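401aa long hypothetical glucose-1-phosphate thymidylyltransferase (Sulfolobus tokodaii, PDB 2GGQ) makes nucleotide sugars, being a bifunctional enzyme involved in the synthesis of UDP-N-acetylglucosamine and UDP-N-acetylgalactosamine. Local coordinates at residues F4-G9 / T50-S55; T20-F25 / K58-K63; G98-S103 / G204-I209. One frame throughout, in Å; residues are numbered along the deposited sequence.

All three contacts belong to the nucleotidyl transferase part of the chain, with the loop 20-25 also reaching residues of the hexapeptide-repeat part that follows. Contact 1 joins strands 2-7 and 48-53 of the mixed seven-stranded sheet; contact 2, its centre about 10 Å from that of contact 1, sets helix 58-64, the next element after strand 48-53, against the loop 20-25. The segments of these two alternate along the chain, and Phe61 packs on Val51 and Val53. Contact 3 comes later, a separate two-stranded antiparallel sheet centred about 17 Å from contact 1 and 19 Å from contact 2. Lys23 joins contact 2 to contact 3 by a salt bridge to Asp99, and all three contacts border the bound thymidine triphosphate.

Contact 1: residues F4-G9 / T50-S55; sequences FILAAG and TVIVSS. With TTP (thymidine-5'-triphosphate), chain E.
Val51 CG1 presses on the methyl of Ala7 at 3.5 Å, tighter than usual for two carbons, and a small residue suits this place, since the ring of Phe61 also comes onto the methyl; helix 33-43 packs on the same side through Ile34. Val51 CG1 stands anti to the backbone N (chi1 -166°), which carries it beside the carbonyl carbon and on toward Ala7. On the other side of the sheet Phe4 and Thr50 lie side by side, the ring's CD1 3.5 Å from Thr50 CB, and further along Leu6 CD2 meets Ile52 CD1 at 3.6 Å. Strands 4-7 and 50-53 run parallel as neighbours in the Rossmann-like sheet of a GT-A nucleotidyl transferase; Ile5 N donates a hydrogen bond to Thr50 O (2.8 Å), and Ile5 O accepts one from Ile52 N (2.8 Å). Toward the C-terminal ends the pairing slackens. Ala7 N still reaches Ile52 O, but in a more bent bond, and a water links the strand ends beyond, donating to Ala7 O (2.6 Å) and accepting a long bond from Ser54 N. Here the chain turns to the nucleotide: Ala8 N donates to O4 of the thymine (3.2 Å), while a side chain at Gly9 would run into the phosphate oxygen O2B.

Contact 2: residues T20-F25 / K58-K63; sequences TRPKAF and KEYFEK. With TTP (thymidine-5'-triphosphate), chain E.
The ring of Tyr60 takes Pro22 CD over the centre of one face, a CH-pi contact with CD 3.5 Å from the ring centroid. Tyr60 in turn sets its CE2 over one face of Phe25, toward the rim and 3.4 Å from Phe25 CD2. Phe25 CE2 lies over a face of Phe61, again near the rim, while Phe61 CG sits in plane at the edge of the Phe25 ring. The Phe25 ring plane is inclined 54° to that of Tyr60 and 59° to that of Phe61, and the three rings form an aromatic cluster. Tyr60 CG lies beside its carbonyl carbon (chi1 -168°), which turns the ring out from the helix to the loop, its hydroxyl 3.5 Å from Arg21 CB. Replacing Tyr60 by an alanine would probably leave Pro22 CD and the covered face of Phe25 without their partner, opening a gap between loop and helix. Proline suits the loop because its rigid ring also offers CG to Phe61 CE2 at 3.5 Å, and small Ala24 lets Phe61 CZ approach its methyl. From the same loop, Lys23 NZ hydrogen-bonds triphosphate O1B at 2.7 Å. Arg21 NH1 donates a hydrogen bond to Phe25 O from above the carbonyl plane, and NH2 forms salt bridges with Glu302 and Glu319. Ile34 of helix 33-43 touches Ala24, Phe25 and Phe61, while Phe61 also packs on strands 48-53 and 69-72.

Contact 3: residues G98-S103 / G204-I209; sequences GDLFFS and GYWMDI
Ile209 N donates a nearly straight hydrogen bond to Asp99 O (2.9 Å, 173° at the hydrogen). Phe101 and Met207 then form a hydrogen-bonded antiparallel pair, with Phe101 N to Met207 O at 3.0 Å and Met207 N to Phe101 O at 2.9 Å. At the far end the pairing weakens to Ser103 N on Tyr205 O, and the Ser103 hydroxyl, which also bonds Tyr202, takes a weak bond from Tyr205 N. A water joins the two aspartates, donating to Asp99 OD2 (2.7 Å) and Asp208 OD2 (3.0 Å); Asp99 OD2 also pairs with Lys23, and Asp208 OD1 is hydrogen-bonded to the hydroxyl of Tyr130. Farther out, Phe101 and Tyr205 meet through their edges, Phe101 CD2 to Tyr205 CE2 at 3.7 Å, their side chains crossing at about a right angle. In both, chi1 near 180° (-178° in Phe101) swings the ring away from its own backbone N; these flat apolar edges suit close packing, and Tyr205 also reaches helix 212-225. On the other face, Trp206 combines an apolar surface, its CZ2 3.9 Å from Leu100 CD2, with an indole NH for Ala158 O. This short antiparallel pairing of strands distant in sequence is a small second sheet beside the main GT-A sheet, and its Asp99 end borders the nucleotide site.

Contact 1: residues F4-G9 / T50-S55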
loop_
_atom_site.group_PDB
_atom_site.type_symbol
_atom_site.label_atom_id
_atom_site.label_comp_id
_atom_site.label_asym_id
_atom_site.label_seq_id
_atom_site.Cartn_x
_atom_site.Cartn_y
_atom_site.Cartn_z
ATOM N N PHE A 4 11.502 -4.019 -14.519
ATOM C CA PHE A 4 10.656 -5.088 -14.008
ATOM C C PHE A 4 10.111 -4.735 -12.614
ATOM O O PHE A 4 10.882 -4.404 -11.733
ATOM C CB PHE A 4 11.443 -6.376 -13.946
ATOM C CG PHE A 4 11.950 -6.824 -15.301
ATOM C CD1 PHE A 4 11.202 -7.716 -16.062
ATOM C CD2 PHE A 4 13.133 -6.299 -15.842
ATOM C CE1 PHE A 4 11.638 -8.133 -17.321
ATOM C CE2 PHE A 4 13.575 -6.703 -17.133
ATOM C CZ PHE A 4 12.827 -7.638 -17.859
ATOM N N ILE A 5 8.790 -4.802 -12.456
ATOM C CA ILE A 5 8.145 -4.639 -11.143
ATOM C C ILE A 5 7.861 -6.023 -10.601
ATOM O O ILE A 5 7.184 -6.827 -11.270
ATOM C CB ILE A 5 6.856 -3.774 -11.229
ATOM C CG1 ILE A 5 7.178 -2.442 -11.937
ATOM C CG2 ILE A 5 6.248 -3.547 -9.793
ATOM C CD1 ILE A 5 5.966 -1.519 -12.259
ATOM N N LEU A 6 8.447 -6.338 -9.445
ATOM C CA LEU A 6 8.257 -7.639 -8.823
ATOM C C LEU A 6 7.008 -7.515 -7.960
ATOM O O LEU A 6 7.031 -6.912 -6.874
ATOM C CB LEU A 6 9.467 -8.066 -8.003
ATOM C CG LEU A 6 10.817 -7.922 -8.724
ATOM C CD1 LEU A 6 11.941 -8.375 -7.827
ATOM C CD2 LEU A 6 10.809 -8.681 -10.033
ATOM N N ALA A 7 5.905 -8.027 -8.510
ATOM C CA ALA A 7 4.578 -7.854 -7.922
ATOM C C ALA A 7 3.892 -9.198 -7.665
ATOM O O ALA A 7 2.650 -9.305 -7.765
ATOM C CB ALA A 7 3.721 -6.998 -8.817
ATOM N N ALA A 8 4.695 -10.212 -7.373
ATOM C CA ALA A 8 4.178 -11.559 -7.169
ATOM C C ALA A 8 4.254 -12.027 -5.699
ATOM O O ALA A 8 4.272 -13.235 -5.415
ATOM C CB ALA A 8 4.899 -12.541 -8.098
ATOM N N GLY A 9 4.309 -11.071 -4.784
ATOM C CA GLY A 9 4.261 -11.343 -3.348
ATOM C C GLY A 9 2.866 -11.839 -2.970
ATOM O O GLY A 9 1.883 -11.612 -3.695
ATOM N N THR A 50 7.743 -4.407 -17.467
ATOM C CA THR A 50 7.163 -5.709 -17.275
ATOM C C THR A 50 6.809 -5.862 -15.784
ATOM O O THR A 50 7.632 -5.579 -14.899
ATOM C CB THR A 50 8.186 -6.806 -17.677
ATOM O OG1 THR A 50 8.435 -6.707 -19.082
ATOM C CG2 THR A 50 7.664 -8.261 -17.369
ATOM N N VAL A 51 5.599 -6.311 -15.507
ATOM C CA VAL A 51 5.255 -6.669 -14.142
ATOM C C VAL A 51 5.260 -8.158 -14.038
ATOM O O VAL A 51 4.628 -8.833 -14.843
ATOM C CB VAL A 51 3.854 -6.162 -13.733
ATOM C CG1 VAL A 51 3.678 -6.246 -12.198
ATOM C CG2 VAL A 51 3.668 -4.749 -14.197
ATOM N N ILE A 52 5.945 -8.677 -13.029
ATOM C CA ILE A 52 5.927 -10.103 -12.745
ATOM C C ILE A 52 4.870 -10.381 -11.639
ATOM O O ILE A 52 4.920 -9.770 -10.573
ATOM C CB ILE A 52 7.299 -10.544 -12.309
ATOM C CG1 ILE A 52 8.288 -10.323 -13.498
ATOM C CG2 ILE A 52 7.264 -11.994 -11.870
ATOM C CD1 ILE A 52 9.730 -10.273 -13.090
ATOM N N VAL A 53 3.924 -11.269 -11.920
ATOM C CA VAL A 53 2.733 -11.462 -11.061
ATOM C C VAL A 53 2.557 -12.952 -10.710
ATOM O O VAL A 53 3.121 -13.824 -11.377
ATOM C CB VAL A 53 1.430 -10.944 -11.750
ATOM C CG1 VAL A 53 1.549 -9.462 -12.165
ATOM C CG2 VAL A 53 1.033 -11.786 -12.992
ATOM N N SER A 54 1.742 -13.257 -9.696
ATOM C CA SER A 54 1.364 -14.644 -9.460
ATOM C C SER A 54 0.379 -15.018 -10.545
ATOM O O SER A 54 -0.304 -14.140 -11.081
ATOM C CB SER A 54 0.701 -14.793 -8.097
ATOM O OG SER A 54 -0.477 -14.004 -8.064
ATOM N N SER A 55 0.322 -16.306 -10.885
ATOM C CA SER A 55 -0.656 -16.842 -11.871
ATOM C C SER A 55 -2.095 -16.521 -11.510
ATOM O O SER A 55 -2.894 -16.177 -12.389
ATOM C CB SER A 55 -0.506 -18.357 -12.023
ATOM O OG SER A 55 0.813 -18.671 -12.436
HETATM P PA TTP E . 7.305 -9.145 1.053
HETATM O O1A TTP E . 8.056 -9.267 2.377
HETATM O O2A TTP E . 7.803 -7.931 0.265
HETATM O O3A TTP E . 5.688 -8.957 1.326
HETATM P PB TTP E . 4.629 -9.928 0.594
HETATM O O1B TTP E . 3.390 -9.324 0.015
HETATM O O2B TTP E . 5.279 -10.587 -0.598
HETATM O O3B TTP E . 4.422 -11.121 1.636
HETATM P PG TTP E . 3.353 -11.261 2.801
HETATM O O1G TTP E . 2.542 -9.978 2.923
HETATM O O2G TTP E . 2.451 -12.446 2.544
HETATM O O3G TTP E . 4.205 -11.572 4.012
HETATM O "O5'" TTP E . 7.447 -10.566 0.262
HETATM C "C5'" TTP E . 7.338 -11.813 0.992
HETATM C "C4'" TTP E . 6.793 -13.065 0.272
HETATM O "O4'" TTP E . 6.410 -12.955 -1.117
HETATM C "C3'" TTP E . 7.909 -14.074 0.223
HETATM O "O3'" TTP E . 7.303 -15.378 0.283
HETATM C "C2'" TTP E . 8.586 -13.849 -1.137
HETATM C "C1'" TTP E . 7.371 -13.592 -2.017
HETATM N N1 TTP E . 7.538 -12.811 -3.281
HETATM C C2 TTP E . 7.444 -13.477 -4.558
HETATM O O2 TTP E . 7.283 -14.720 -4.663
HETATM N N3 TTP E . 7.524 -12.795 -5.706
HETATM C C4 TTP E . 7.688 -11.473 -5.697
HETATM O O4 TTP E . 7.745 -10.882 -6.790
HETATM C C5 TTP E . 7.792 -10.743 -4.418
HETATM C C5M TTP E . 7.980 -9.243 -4.393
HETATM C C6 TTP E . 7.707 -11.476 -3.233
HETATM O O HOH W 1 0.518 -10.770 -7.968
#

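Contact 2: residues T20-F25 / K58-K63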
loop_
_atom_site.group_PDB
_atom_site.type_symbol
_atom_site.label_atom_id
_atom_site.label_comp_id
_atom_site.label_asym_id
_atom_site.label_seq_id
_atom_site.Cartn_x
_atom_site.Cartn_y
_atom_site.Cartn_z
ATOM N N THR A 20 -9.362 -9.088 -2.462
ATOM C CA THR A 20 -9.977 -8.737 -3.737
ATOM C C THR A 20 -9.107 -7.936 -4.736
ATOM O O THR A 20 -9.579 -7.615 -5.830
ATOM C CB THR A 20 -11.260 -7.888 -3.561
ATOM O OG1 THR A 20 -10.947 -6.661 -2.861
ATOM C CG2 THR A 20 -12.353 -8.701 -2.767
ATOM N N ARG A 21 -7.917 -7.499 -4.336
ATOM C CA ARG A 21 -7.012 -6.853 -5.312
ATOM C C ARG A 21 -5.581 -7.201 -4.964
ATOM O O ARG A 21 -5.280 -7.457 -3.798
ATOM C CB ARG A 21 -7.180 -5.318 -5.334
ATOM C CG ARG A 21 -6.586 -4.594 -4.102
ATOM C CD ARG A 21 -6.743 -3.084 -4.162
ATOM N NE ARG A 21 -8.114 -2.646 -3.843
ATOM C CZ ARG A 21 -8.726 -1.657 -4.470
ATOM N NH1 ARG A 21 -8.081 -1.007 -5.435
ATOM N NH2 ARG A 21 -9.974 -1.307 -4.135
ATOM N N PRO A 22 -4.676 -7.245 -5.979
ATOM C CA PRO A 22 -3.268 -7.290 -5.654
ATOM C C PRO A 22 -2.810 -6.034 -4.937
ATOM O O PRO A 22 -3.375 -4.957 -5.146
ATOM C CB PRO A 22 -2.568 -7.386 -7.038
ATOM C CG PRO A 22 -3.668 -7.897 -8.015
ATOM C CD PRO A 22 -4.941 -7.295 -7.434
ATOM N N LYS A 23 -1.796 -6.187 -4.101
ATOM C CA LYS A 23 -1.214 -5.075 -3.349
ATOM C C LYS A 23 -0.820 -3.909 -4.257
ATOM O O LYS A 23 -0.931 -2.733 -3.856
ATOM C CB LYS A 23 -0.079 -5.609 -2.457
ATOM C CG LYS A 23 0.833 -4.614 -1.712
ATOM C CD LYS A 23 1.532 -5.232 -0.422
ATOM C CE LYS A 23 2.280 -6.553 -0.620
ATOM N NZ LYS A 23 3.434 -6.674 0.340
ATOM N N ALA A 24 -0.404 -4.231 -5.495
ATOM C CA ALA A 24 0.002 -3.207 -6.480
ATOM C C ALA A 24 -1.146 -2.258 -6.835
ATOM O O ALA A 24 -0.919 -1.173 -7.354
ATOM C CB ALA A 24 0.573 -3.910 -7.789
ATOM N N PHE A 25 -2.386 -2.668 -6.558
ATOM C CA PHE A 25 -3.550 -1.817 -6.881
ATOM C C PHE A 25 -4.197 -1.104 -5.680
ATOM O O PHE A 25 -5.301 -0.560 -5.783
ATOM C CB PHE A 25 -4.570 -2.606 -7.697
ATOM C CG PHE A 25 -4.076 -2.953 -9.092
ATOM C CD1 PHE A 25 -4.157 -2.016 -10.110
ATOM C CD2 PHE A 25 -3.537 -4.211 -9.376
ATOM C CE1 PHE A 25 -3.688 -2.320 -11.396
ATOM C CE2 PHE A 25 -3.093 -4.523 -10.666
ATOM C CZ PHE A 25 -3.171 -3.560 -11.665
ATOM N N LYS A 58 -2.806 -12.899 -12.783
ATOM C CA LYS A 58 -2.467 -12.548 -14.156
ATOM C C LYS A 58 -3.604 -11.810 -14.838
ATOM O O LYS A 58 -3.409 -10.759 -15.484
ATOM C CB LYS A 58 -2.095 -13.808 -14.954
ATOM C CG LYS A 58 -1.631 -13.543 -16.390
ATOM C CD LYS A 58 -1.356 -14.852 -17.170
ATOM C CE LYS A 58 -2.632 -15.534 -17.694
ATOM N NZ LYS A 58 -2.947 -15.212 -19.136
ATOM N N GLU A 59 -4.795 -12.386 -14.702
ATOM C CA GLU A 59 -6.011 -11.832 -15.287
ATOM C C GLU A 59 -6.286 -10.408 -14.810
ATOM O O GLU A 59 -6.599 -9.529 -15.617
ATOM C CB GLU A 59 -7.205 -12.747 -14.956
ATOM C CG GLU A 59 -8.485 -11.983 -14.544
ATOM C CD GLU A 59 -9.736 -12.833 -14.584
ATOM O OE1 GLU A 59 -9.670 -14.035 -14.213
ATOM O OE2 GLU A 59 -10.790 -12.282 -14.984
ATOM N N TYR A 60 -6.186 -10.189 -13.496
ATOM C CA TYR A 60 -6.461 -8.894 -12.905
ATOM C C TYR A 60 -5.531 -7.818 -13.491
ATOM O O TYR A 60 -5.986 -6.736 -13.902
ATOM C CB TYR A 60 -6.329 -8.976 -11.375
ATOM C CG TYR A 60 -6.861 -7.778 -10.626
ATOM C CD1 TYR A 60 -8.042 -7.857 -9.889
ATOM C CD2 TYR A 60 -6.196 -6.551 -10.674
ATOM C CE1 TYR A 60 -8.511 -6.746 -9.196
ATOM C CE2 TYR A 60 -6.662 -5.470 -10.018
ATOM C CZ TYR A 60 -7.802 -5.559 -9.266
ATOM O OH TYR A 60 -8.220 -4.431 -8.600
ATOM N N PHE A 61 -4.236 -8.127 -13.530
ATOM C CA PHE A 61 -3.236 -7.204 -14.090
ATOM C C PHE A 61 -3.476 -6.929 -15.577
ATOM O O PHE A 61 -3.484 -5.765 -16.009
ATOM C CB PHE A 61 -1.825 -7.740 -13.866
ATOM C CG PHE A 61 -1.259 -7.466 -12.474
ATOM C CD1 PHE A 61 -0.469 -6.328 -12.230
ATOM C CD2 PHE A 61 -1.502 -8.347 -11.432
ATOM C CE1 PHE A 61 0.086 -6.073 -10.950
ATOM C CE2 PHE A 61 -0.954 -8.119 -10.145
ATOM C CZ PHE A 61 -0.154 -6.970 -9.914
ATOM N N GLU A 62 -3.696 -7.987 -16.360
ATOM C CA GLU A 62 -3.926 -7.798 -17.809
ATOM C C GLU A 62 -5.071 -6.832 -18.079
ATOM O O GLU A 62 -4.956 -5.946 -18.925
ATOM C CB GLU A 62 -4.109 -9.143 -18.542
ATOM C CG GLU A 62 -2.787 -9.688 -19.113
ATOM C CD GLU A 62 -2.706 -11.208 -19.208
ATOM O OE1 GLU A 62 -3.699 -11.898 -18.877
ATOM O OE2 GLU A 62 -1.623 -11.709 -19.611
ATOM N N LYS A 63 -6.148 -6.972 -17.308
ATOM C CA LYS A 63 -7.346 -6.153 -17.449
ATOM C C LYS A 63 -7.190 -4.683 -17.033
ATOM O O LYS A 63 -7.950 -3.839 -17.504
ATOM C CB LYS A 63 -8.495 -6.789 -16.676
ATOM C CG LYS A 63 -8.757 -8.235 -17.050
ATOM C CD LYS A 63 -9.838 -8.853 -16.169
ATOM C CE LYS A 63 -10.593 -9.953 -16.910
ATOM N NZ LYS A 63 -11.289 -9.393 -18.121
HETATM P PA TTP E . 7.305 -9.145 1.053
HETATM O O1A TTP E . 8.056 -9.267 2.377
HETATM O O2A TTP E . 7.803 -7.931 0.265
HETATM O O3A TTP E . 5.688 -8.957 1.326
HETATM P PB TTP E . 4.629 -9.928 0.594
HETATM O O1B TTP E . 3.390 -9.324 0.015
HETATM O O2B TTP E . 5.279 -10.587 -0.598
HETATM O O3B TTP E . 4.422 -11.121 1.636
HETATM P PG TTP E . 3.353 -11.261 2.801
HETATM O O1G TTP E . 2.542 -9.978 2.923
HETATM O O2G TTP E . 2.451 -12.446 2.544
HETATM O O3G TTP E . 4.205 -11.572 4.012
HETATM O "O5'" TTP E . 7.447 -10.566 0.262
HETATM C "C5'" TTP E . 7.338 -11.813 0.992
HETATM C "C4'" TTP E . 6.793 -13.065 0.272
HETATM O "O4'" TTP E . 6.410 -12.955 -1.117
HETATM C "C3'" TTP E . 7.909 -14.074 0.223
HETATM O "O3'" TTP E . 7.303 -15.378 0.283
HETATM C "C2'" TTP E . 8.586 -13.849 -1.137
HETATM C "C1'" TTP E . 7.371 -13.592 -2.017
HETATM N N1 TTP E . 7.538 -12.811 -3.281
HETATM C C2 TTP E . 7.444 -13.477 -4.558
HETATM O O2 TTP E . 7.283 -14.720 -4.663
HETATM N N3 TTP E . 7.524 -12.795 -5.706
HETATM C C4 TTP E . 7.688 -11.473 -5.697
HETATM O O4 TTP E . 7.745 -10.882 -6.790
HETATM C C5 TTP E . 7.792 -10.743 -4.418
HETATM C C5M TTP E . 7.980 -9.243 -4.393
HETATM C C6 TTP E . 7.707 -11.476 -3.233
#

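Contact 3: residues G98-S103 / G204-I209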
loop_
_atom_site.group_PDB
_atom_site.type_symbol
_atom_site.label_atom_id
_atom_site.label_comp_id
_atom_site.label_asym_id
_atom_site.label_seq_id
_atom_site.Cartn_x
_atom_site.Cartn_y
_atom_site.Cartn_z
ATOM N N GLY A 98 7.030 -4.297 -6.013
ATOM C CA GLY A 98 5.698 -3.817 -6.362
ATOM C C GLY A 98 4.804 -3.202 -5.284
ATOM O O GLY A 98 3.684 -2.776 -5.584
ATOM N N ASP A 99 5.305 -3.138 -4.057
ATOM C CA ASP A 99 4.559 -2.509 -2.959
ATOM C C ASP A 99 5.227 -1.248 -2.380
ATOM O O ASP A 99 4.885 -0.790 -1.271
ATOM C CB ASP A 99 4.304 -3.537 -1.860
ATOM C CG ASP A 99 5.586 -4.074 -1.221
ATOM O OD1 ASP A 99 6.721 -3.724 -1.618
ATOM O OD2 ASP A 99 5.432 -4.860 -0.273
ATOM N N LEU A 100 6.144 -0.666 -3.154
ATOM C CA LEU A 100 6.883 0.500 -2.713
ATOM C C LEU A 100 6.224 1.755 -3.193
ATOM O O LEU A 100 5.923 1.892 -4.372
ATOM C CB LEU A 100 8.334 0.484 -3.265
ATOM C CG LEU A 100 9.165 -0.792 -3.183
ATOM C CD1 LEU A 100 10.544 -0.561 -3.853
ATOM C CD2 LEU A 100 9.342 -1.170 -1.759
ATOM N N PHE A 101 6.028 2.686 -2.276
ATOM C CA PHE A 101 5.713 4.028 -2.624
ATOM C C PHE A 101 6.902 4.871 -2.231
ATOM O O PHE A 101 7.434 4.726 -1.141
ATOM C CB PHE A 101 4.484 4.516 -1.844
ATOM C CG PHE A 101 4.079 5.903 -2.202
ATOM C CD1 PHE A 101 3.347 6.143 -3.352
ATOM C CD2 PHE A 101 4.480 6.979 -1.414
ATOM C CE1 PHE A 101 2.999 7.433 -3.709
ATOM C CE2 PHE A 101 4.140 8.281 -1.769
ATOM C CZ PHE A 101 3.412 8.505 -2.917
ATOM N N PHE A 102 7.269 5.791 -3.108
ATOM C CA PHE A 102 8.305 6.784 -2.828
ATOM C C PHE A 102 7.944 8.092 -3.529
ATOM O O PHE A 102 7.099 8.126 -4.413
ATOM C CB PHE A 102 9.683 6.245 -3.214
ATOM C CG PHE A 102 9.714 5.591 -4.543
ATOM C CD1 PHE A 102 10.036 6.319 -5.668
ATOM C CD2 PHE A 102 9.404 4.245 -4.680
ATOM C CE1 PHE A 102 10.063 5.714 -6.902
ATOM C CE2 PHE A 102 9.416 3.653 -5.913
ATOM C CZ PHE A 102 9.747 4.388 -7.019
ATOM N N SER A 103 8.544 9.180 -3.088
ATOM C CA SER A 103 7.990 10.505 -3.363
ATOM C C SER A 103 8.279 11.072 -4.746
ATOM O O SER A 103 7.601 12.016 -5.191
ATOM C CB SER A 103 8.497 11.486 -2.317
ATOM O OG SER A 103 9.889 11.623 -2.438
ATOM N N GLY A 204 14.235 11.411 -0.081
ATOM C CA GLY A 204 12.804 11.776 0.103
ATOM C C GLY A 204 11.987 10.777 0.940
ATOM O O GLY A 204 12.517 9.981 1.739
ATOM N N TYR A 205 10.674 10.826 0.760
ATOM C CA TYR A 205 9.762 9.918 1.442
ATOM C C TYR A 205 9.768 8.549 0.774
ATOM O O TYR A 205 9.696 8.441 -0.431
ATOM C CB TYR A 205 8.353 10.490 1.383
ATOM C CG TYR A 205 7.327 9.611 2.053
ATOM C CD1 TYR A 205 7.258 9.545 3.441
ATOM C CD2 TYR A 205 6.404 8.878 1.309
ATOM C CE1 TYR A 205 6.303 8.753 4.073
ATOM C CE2 TYR A 205 5.437 8.079 1.943
ATOM C CZ TYR A 205 5.409 8.025 3.314
ATOM O OH TYR A 205 4.472 7.256 3.957
ATOM N N TRP A 206 9.820 7.501 1.586
ATOM C CA TRP A 206 9.766 6.129 1.104
ATOM C C TRP A 206 8.937 5.307 2.110
ATOM O O TRP A 206 8.990 5.575 3.314
ATOM C CB TRP A 206 11.193 5.574 1.049
ATOM C CG TRP A 206 11.314 4.128 0.620
ATOM C CD1 TRP A 206 11.518 3.666 -0.656
ATOM C CD2 TRP A 206 11.255 2.971 1.458
ATOM N NE1 TRP A 206 11.569 2.285 -0.661
ATOM C CE2 TRP A 206 11.419 1.837 0.623
ATOM C CE3 TRP A 206 11.069 2.774 2.837
ATOM C CZ2 TRP A 206 11.407 0.538 1.121
ATOM C CZ3 TRP A 206 11.055 1.480 3.329
ATOM C CH2 TRP A 206 11.226 0.378 2.474
ATOM N N MET A 207 8.193 4.310 1.626
ATOM C CA MET A 207 7.436 3.404 2.519
ATOM C C MET A 207 6.978 2.166 1.743
ATOM O O MET A 207 6.500 2.275 0.622
ATOM C CB MET A 207 6.226 4.138 3.163
ATOM C CG MET A 207 5.258 3.241 3.993
ATOM S SD MET A 207 5.990 2.584 5.511
ATOM C CE MET A 207 5.300 3.784 6.673
ATOM N N ASP A 208 7.158 0.995 2.316
ATOM C CA ASP A 208 6.550 -0.203 1.758
ATOM C C ASP A 208 5.154 -0.404 2.371
ATOM O O ASP A 208 4.968 -0.232 3.558
ATOM C CB ASP A 208 7.406 -1.448 2.018
ATOM C CG ASP A 208 7.688 -1.667 3.480
ATOM O OD1 ASP A 208 7.907 -0.675 4.195
ATOM O OD2 ASP A 208 7.668 -2.838 3.906
ATOM N N ILE A 209 4.177 -0.726 1.538
ATOM C CA ILE A 209 2.812 -0.948 1.984
ATOM C C ILE A 209 2.729 -2.416 2.433
ATOM O O ILE A 209 2.279 -3.277 1.703
ATOM C CB ILE A 209 1.852 -0.583 0.856
ATOM C CG1 ILE A 209 2.138 0.867 0.409
ATOM C CG2 ILE A 209 0.385 -0.722 1.315
ATOM C CD1 ILE A 209 1.200 1.367 -0.678
HETATM O O HOH W 2 6.282 -5.032 2.331
#